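Tyrosyl-tRNA synthetase (Aeropyrum pernix, PDB 2CYA) probably catalyses the ATP-dependent attachment of tyrosine to tRNA(Tyr), by way of a tyrosyl-adenylate intermediate. Local coordinates at residues 173-186 and 201-213. Numbering follows the deposited sequence.
Sequences IFYMDLDIALGGMD and LGRKKPVAIHTPI. With SO4 (sulfate ion), chain D.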
loop_
_atom_site.group_PDB
_atom_site.type_symbol
_atom_site.label_atom_id
_atom_site.label_comp_id
_atom_site.label_asym_id
_atom_site.label_seq_id
_atom_site.Cartn_x
_atom_site.Cartn_y
_atom_site.Cartn_z
ATOM N N ILE A 173 -5.227 -2.816 13.155
ATOM C CA ILE A 173 -5.731 -3.752 14.161
ATOM C C ILE A 173 -4.671 -4.800 14.490
ATOM O O ILE A 173 -4.377 -5.032 15.657
ATOM C CB ILE A 173 -7.041 -4.458 13.656
ATOM C CG1 ILE A 173 -8.180 -3.431 13.597
ATOM C CG2 ILE A 173 -7.421 -5.640 14.559
ATOM C CD1 ILE A 173 -9.390 -3.904 12.796
ATOM N N PHE A 174 -4.078 -5.424 13.475
ATOM C CA PHE A 174 -3.066 -6.446 13.759
ATOM C C PHE A 174 -1.800 -5.831 14.365
ATOM O O PHE A 174 -1.244 -6.357 15.338
ATOM C CB PHE A 174 -2.681 -7.239 12.495
ATOM C CG PHE A 174 -3.829 -8.005 11.852
ATOM C CD1 PHE A 174 -4.870 -8.529 12.620
ATOM C CD2 PHE A 174 -3.817 -8.262 10.475
ATOM C CE1 PHE A 174 -5.875 -9.296 12.035
ATOM C CE2 PHE A 174 -4.820 -9.031 9.869
ATOM C CZ PHE A 174 -5.852 -9.552 10.643
ATOM N N TYR A 175 -1.342 -4.718 13.798
ATOM C CA TYR A 175 -0.135 -4.073 14.302
ATOM C C TYR A 175 -0.260 -3.739 15.791
ATOM O O TYR A 175 0.694 -3.910 16.547
ATOM C CB TYR A 175 0.152 -2.792 13.522
ATOM C CG TYR A 175 1.428 -2.097 13.942
ATOM C CD1 TYR A 175 2.666 -2.478 13.410
ATOM C CD2 TYR A 175 1.399 -1.040 14.857
ATOM C CE1 TYR A 175 3.849 -1.809 13.780
ATOM C CE2 TYR A 175 2.567 -0.373 15.232
ATOM C CZ TYR A 175 3.786 -0.762 14.690
ATOM O OH TYR A 175 4.938 -0.104 15.072
ATOM N N MET A 176 -1.430 -3.258 16.212
ATOM C CA MET A 176 -1.648 -2.918 17.625
ATOM C C MET A 176 -1.978 -4.128 18.489
ATOM O O MET A 176 -2.324 -3.994 19.668
ATOM C CB MET A 176 -2.727 -1.852 17.752
ATOM C CG MET A 176 -2.277 -0.512 17.180
ATOM S SD MET A 176 -3.462 0.810 17.412
ATOM C CE MET A 176 -4.283 0.700 15.933
ATOM N N ASP A 177 -1.876 -5.314 17.892
ATOM C CA ASP A 177 -2.081 -6.558 18.620
ATOM C C ASP A 177 -3.391 -6.563 19.391
ATOM O O ASP A 177 -3.419 -6.868 20.579
ATOM C CB ASP A 177 -0.905 -6.743 19.587
ATOM C CG ASP A 177 -0.804 -8.166 20.118
ATOM O OD1 ASP A 177 -0.955 -9.105 19.305
ATOM O OD2 ASP A 177 -0.562 -8.334 21.331
ATOM N N LEU A 178 -4.474 -6.238 18.704
ATOM C CA LEU A 178 -5.778 -6.140 19.339
ATOM C C LEU A 178 -6.638 -7.399 19.413
ATOM O O LEU A 178 -6.652 -8.232 18.488
ATOM C CB LEU A 178 -6.592 -5.062 18.635
ATOM C CG LEU A 178 -5.954 -3.685 18.526
ATOM C CD1 LEU A 178 -6.914 -2.815 17.698
ATOM C CD2 LEU A 178 -5.683 -3.071 19.932
ATOM N N ASP A 179 -7.373 -7.510 20.520
ATOM C CA ASP A 179 -8.319 -8.614 20.716
ATOM C C ASP A 179 -9.702 -8.101 20.307
ATOM O O ASP A 179 -10.591 -8.888 19.966
ATOM C CB ASP A 179 -8.360 -9.020 22.190
ATOM C CG ASP A 179 -7.039 -9.505 22.675
ATOM O OD1 ASP A 179 -6.638 -10.604 22.265
ATOM O OD2 ASP A 179 -6.392 -8.778 23.439
ATOM N N ILE A 180 -9.868 -6.778 20.349
ATOM C CA ILE A 180 -11.142 -6.131 20.023
ATOM C C ILE A 180 -11.042 -4.870 19.165
ATOM O O ILE A 180 -10.213 -4.001 19.402
ATOM C CB ILE A 180 -11.896 -5.690 21.302
ATOM C CG1 ILE A 180 -12.218 -6.884 22.200
ATOM C CG2 ILE A 180 -13.179 -4.981 20.910
ATOM C CD1 ILE A 180 -12.715 -6.448 23.573
ATOM N N ALA A 181 -11.949 -4.758 18.210
ATOM C CA ALA A 181 -12.022 -3.606 17.331
ATOM C C ALA A 181 -13.399 -2.956 17.524
ATOM O O ALA A 181 -14.420 -3.535 17.163
ATOM C CB ALA A 181 -11.854 -4.048 15.874
ATOM N N LEU A 182 -13.429 -1.770 18.118
ATOM C CA LEU A 182 -14.681 -1.054 18.304
ATOM C C LEU A 182 -14.830 -0.082 17.139
ATOM O O LEU A 182 -13.843 0.462 16.648
ATOM C CB LEU A 182 -14.647 -0.262 19.613
ATOM C CG LEU A 182 -15.780 0.741 19.851
ATOM C CD1 LEU A 182 -17.053 -0.033 20.166
ATOM C CD2 LEU A 182 -15.430 1.683 21.017
ATOM N N GLY A 183 -16.059 0.135 16.694
ATOM C CA GLY A 183 -16.282 1.071 15.618
ATOM C C GLY A 183 -17.751 1.161 15.266
ATOM O O GLY A 183 -18.563 0.347 15.719
ATOM N N GLY A 184 -18.103 2.159 14.461
ATOM C CA GLY A 184 -19.477 2.303 14.039
ATOM C C GLY A 184 -19.776 1.192 13.053
ATOM O O GLY A 184 -18.867 0.499 12.582
ATOM N N MET A 185 -21.046 1.016 12.723
ATOM C CA MET A 185 -21.435 -0.017 11.768
ATOM C C MET A 185 -20.836 0.229 10.405
ATOM O O MET A 185 -20.820 -0.668 9.570
ATOM C CB MET A 185 -22.955 -0.092 11.646
ATOM C CG MET A 185 -23.603 -0.899 12.742
ATOM S SD MET A 185 -23.118 -2.646 12.667
ATOM C CE MET A 185 -24.313 -3.297 11.497
ATOM N N ASP A 186 -20.351 1.441 10.158
ATOM C CA ASP A 186 -19.734 1.732 8.866
ATOM C C ASP A 186 -18.338 1.101 8.761
ATOM O O ASP A 186 -17.719 1.131 7.691
ATOM C CB ASP A 186 -19.675 3.256 8.610
ATOM C CG ASP A 186 -18.880 4.015 9.670
ATOM O OD1 ASP A 186 -18.877 3.604 10.843
ATOM O OD2 ASP A 186 -18.269 5.047 9.339
ATOM N N LEU A 201 -2.659 -15.162 8.598
ATOM C CA LEU A 201 -1.427 -14.442 8.910
ATOM C C LEU A 201 -0.875 -14.712 10.300
ATOM O O LEU A 201 0.109 -14.099 10.697
ATOM C CB LEU A 201 -1.640 -12.924 8.804
ATOM C CG LEU A 201 -1.846 -12.252 7.449
ATOM C CD1 LEU A 201 -2.942 -12.940 6.669
ATOM C CD2 LEU A 201 -2.190 -10.793 7.683
ATOM N N GLY A 202 -1.501 -15.591 11.064
ATOM C CA GLY A 202 -0.984 -15.825 12.402
ATOM C C GLY A 202 -1.229 -14.641 13.322
ATOM O O GLY A 202 -0.483 -14.423 14.266
ATOM N N ARG A 203 -2.284 -13.875 13.058
ATOM C CA ARG A 203 -2.628 -12.723 13.887
ATOM C C ARG A 203 -3.934 -12.996 14.622
ATOM O O ARG A 203 -4.744 -13.783 14.158
ATOM C CB ARG A 203 -2.796 -11.475 13.009
ATOM C CG ARG A 203 -1.488 -10.937 12.476
ATOM C CD ARG A 203 -0.715 -10.337 13.629
ATOM N NE ARG A 203 0.659 -10.062 13.260
ATOM C CZ ARG A 203 1.451 -9.227 13.918
ATOM N NH1 ARG A 203 0.995 -8.579 14.989
ATOM N NH2 ARG A 203 2.696 -9.042 13.500
ATOM N N LYS A 204 -4.145 -12.323 15.750
ATOM C CA LYS A 204 -5.364 -12.496 16.540
ATOM C C LYS A 204 -6.617 -12.088 15.752
ATOM O O LYS A 204 -6.666 -11.000 15.162
ATOM C CB LYS A 204 -5.312 -11.641 17.809
ATOM C CG LYS A 204 -4.234 -11.984 18.835
ATOM C CD LYS A 204 -4.221 -10.872 19.894
ATOM C CE LYS A 204 -3.255 -11.122 21.026
ATOM N NZ LYS A 204 -3.243 -9.918 21.921
ATOM N N LYS A 205 -7.614 -12.970 15.742
ATOM C CA LYS A 205 -8.892 -12.719 15.074
ATOM C C LYS A 205 -9.626 -11.813 16.067
ATOM O O LYS A 205 -10.029 -12.259 17.141
ATOM C CB LYS A 205 -9.642 -14.033 14.904
ATOM C CG LYS A 205 -10.874 -13.968 14.050
ATOM C CD LYS A 205 -11.555 -15.323 14.055
ATOM C CE LYS A 205 -12.698 -15.353 13.082
ATOM N NZ LYS A 205 -13.246 -16.726 12.981
ATOM N N PRO A 206 -9.815 -10.532 15.717
ATOM C CA PRO A 206 -10.485 -9.606 16.623
ATOM C C PRO A 206 -11.984 -9.726 16.742
ATOM O O PRO A 206 -12.686 -9.990 15.756
ATOM C CB PRO A 206 -10.104 -8.239 16.051
ATOM C CG PRO A 206 -10.210 -8.517 14.548
ATOM C CD PRO A 206 -9.507 -9.878 14.426
ATOM N N VAL A 207 -12.469 -9.498 17.961
ATOM C CA VAL A 207 -13.903 -9.463 18.217
ATOM C C VAL A 207 -14.310 -8.054 17.740
ATOM O O VAL A 207 -13.732 -7.064 18.189
ATOM C CB VAL A 207 -14.205 -9.554 19.727
ATOM C CG1 VAL A 207 -15.635 -9.090 19.988
ATOM C CG2 VAL A 207 -13.984 -11.000 20.236
ATOM N N ALA A 208 -15.279 -7.968 16.829
ATOM C CA ALA A 208 -15.755 -6.694 16.307
ATOM C C ALA A 208 -16.977 -6.168 17.071
ATOM O O ALA A 208 -18.021 -6.831 17.100
ATOM C CB ALA A 208 -16.110 -6.841 14.804
ATOM N N ILE A 209 -16.860 -4.974 17.656
ATOM C CA ILE A 209 -17.974 -4.364 18.409
ATOM C C ILE A 209 -18.427 -3.093 17.710
ATOM O O ILE A 209 -17.701 -2.092 17.667
ATOM C CB ILE A 209 -17.568 -4.025 19.874
ATOM C CG1 ILE A 209 -17.226 -5.307 20.634
ATOM C CG2 ILE A 209 -18.714 -3.284 20.580
ATOM C CD1 ILE A 209 -16.551 -5.086 21.950
ATOM N N HIS A 210 -19.644 -3.130 17.182
ATOM C CA HIS A 210 -20.185 -2.012 16.433
ATOM C C HIS A 210 -21.266 -1.187 17.127
ATOM O O HIS A 210 -22.271 -1.723 17.615
ATOM C CB HIS A 210 -20.696 -2.540 15.088
ATOM C CG HIS A 210 -19.642 -3.263 14.305
ATOM N ND1 HIS A 210 -19.890 -4.421 13.603
ATOM C CD2 HIS A 210 -18.317 -3.010 14.157
ATOM C CE1 HIS A 210 -18.765 -4.852 13.057
ATOM N NE2 HIS A 210 -17.794 -4.013 13.377
ATOM N N THR A 211 -21.035 0.126 17.140
ATOM C CA THR A 211 -21.942 1.097 17.721
ATOM C C THR A 211 -22.868 1.660 16.636
ATOM O O THR A 211 -22.529 1.660 15.450
ATOM C CB THR A 211 -21.157 2.256 18.359
ATOM O OG1 THR A 211 -20.259 2.817 17.397
ATOM C CG2 THR A 211 -20.365 1.750 19.550
ATOM N N PRO A 212 -24.058 2.133 17.034
ATOM C CA PRO A 212 -25.027 2.694 16.086
ATOM C C PRO A 212 -24.593 4.046 15.514
ATOM O O PRO A 212 -23.901 4.821 16.164
ATOM C CB PRO A 212 -26.309 2.795 16.924
ATOM C CG PRO A 212 -25.777 3.085 18.299
ATOM C CD PRO A 212 -24.598 2.123 18.408
ATOM N N ILE A 213 -25.012 4.318 14.290
ATOM C CA ILE A 213 -24.679 5.566 13.623
ATOM C C ILE A 213 -25.947 6.403 13.565
ATOM O O ILE A 213 -26.868 6.066 12.819
ATOM C CB ILE A 213 -24.172 5.289 12.179
ATOM C CG1 ILE A 213 -22.820 4.565 12.240
ATOM C CG2 ILE A 213 -24.059 6.594 11.385
ATOM C CD1 ILE A 213 -22.353 4.013 10.907
HETATM S S SO4 D . -16.792 5.779 13.357
HETATM O O1 SO4 D . -15.579 4.971 13.816
HETATM O O2 SO4 D . -17.940 4.799 13.149
HETATM O O3 SO4 D . -17.156 6.626 14.426
HETATM O O4 SO4 D . -16.459 6.243 12.052
HETATM O O HOH W 1 -2.562 -9.275 16.268
HETATM O O HOH W 2 -5.325 -8.609 16.024
#
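Ile180 and Val207 pair across parallel strands 180-184 and 207-211, neighbours in the Rossmann-fold sheet of this class I synthetase joined by a beta-alpha-beta crossover through helix 188-198. Backbone hydrogen bonds alternate from Val207 N to Asp179 O, through Ala181, Ile209 and Gly183, to Thr211 N on Gly183 O; a weak one from Met185 N to Thr211 O closes the series. On one face of the sheet Ile180 CG2 meets Ile209 CD1 at 3.5 Å, and Leu182 CD1 lies against Ile209 CG2 at 3.7 Å. On the face that carries His210, the bent chain of Met185 brings SD to 3.4 Å from His210 CB, while the imidazole nitrogens bond to Glu19 and His191.

Where helix 161-175 ends in a Schellman motif, Arg203 CB sits over one face of the Phe174 ring, a CH-pi contact 3.8 Å from the centroid. Leu201 CD2 approaches the same ring obliquely, and Pro206 CD lies at its edge. A serine in place of Phe174 would probably open a gap between Arg203, Leu201 and Pro206 and leave the arginine's aliphatic stem without its aromatic support.

Lys204 stretches out beyond CG to a salt-bridge network: NZ is 3.2 Å from Asp177 OD2 and 3.5 Å from Asp179 OD1, both bonds weak, while Asp179 OD2 accepts from Lys37 N. A water between the segments lies 2.8 Å from Leu178 O and 2.9 Å from Lys204 O.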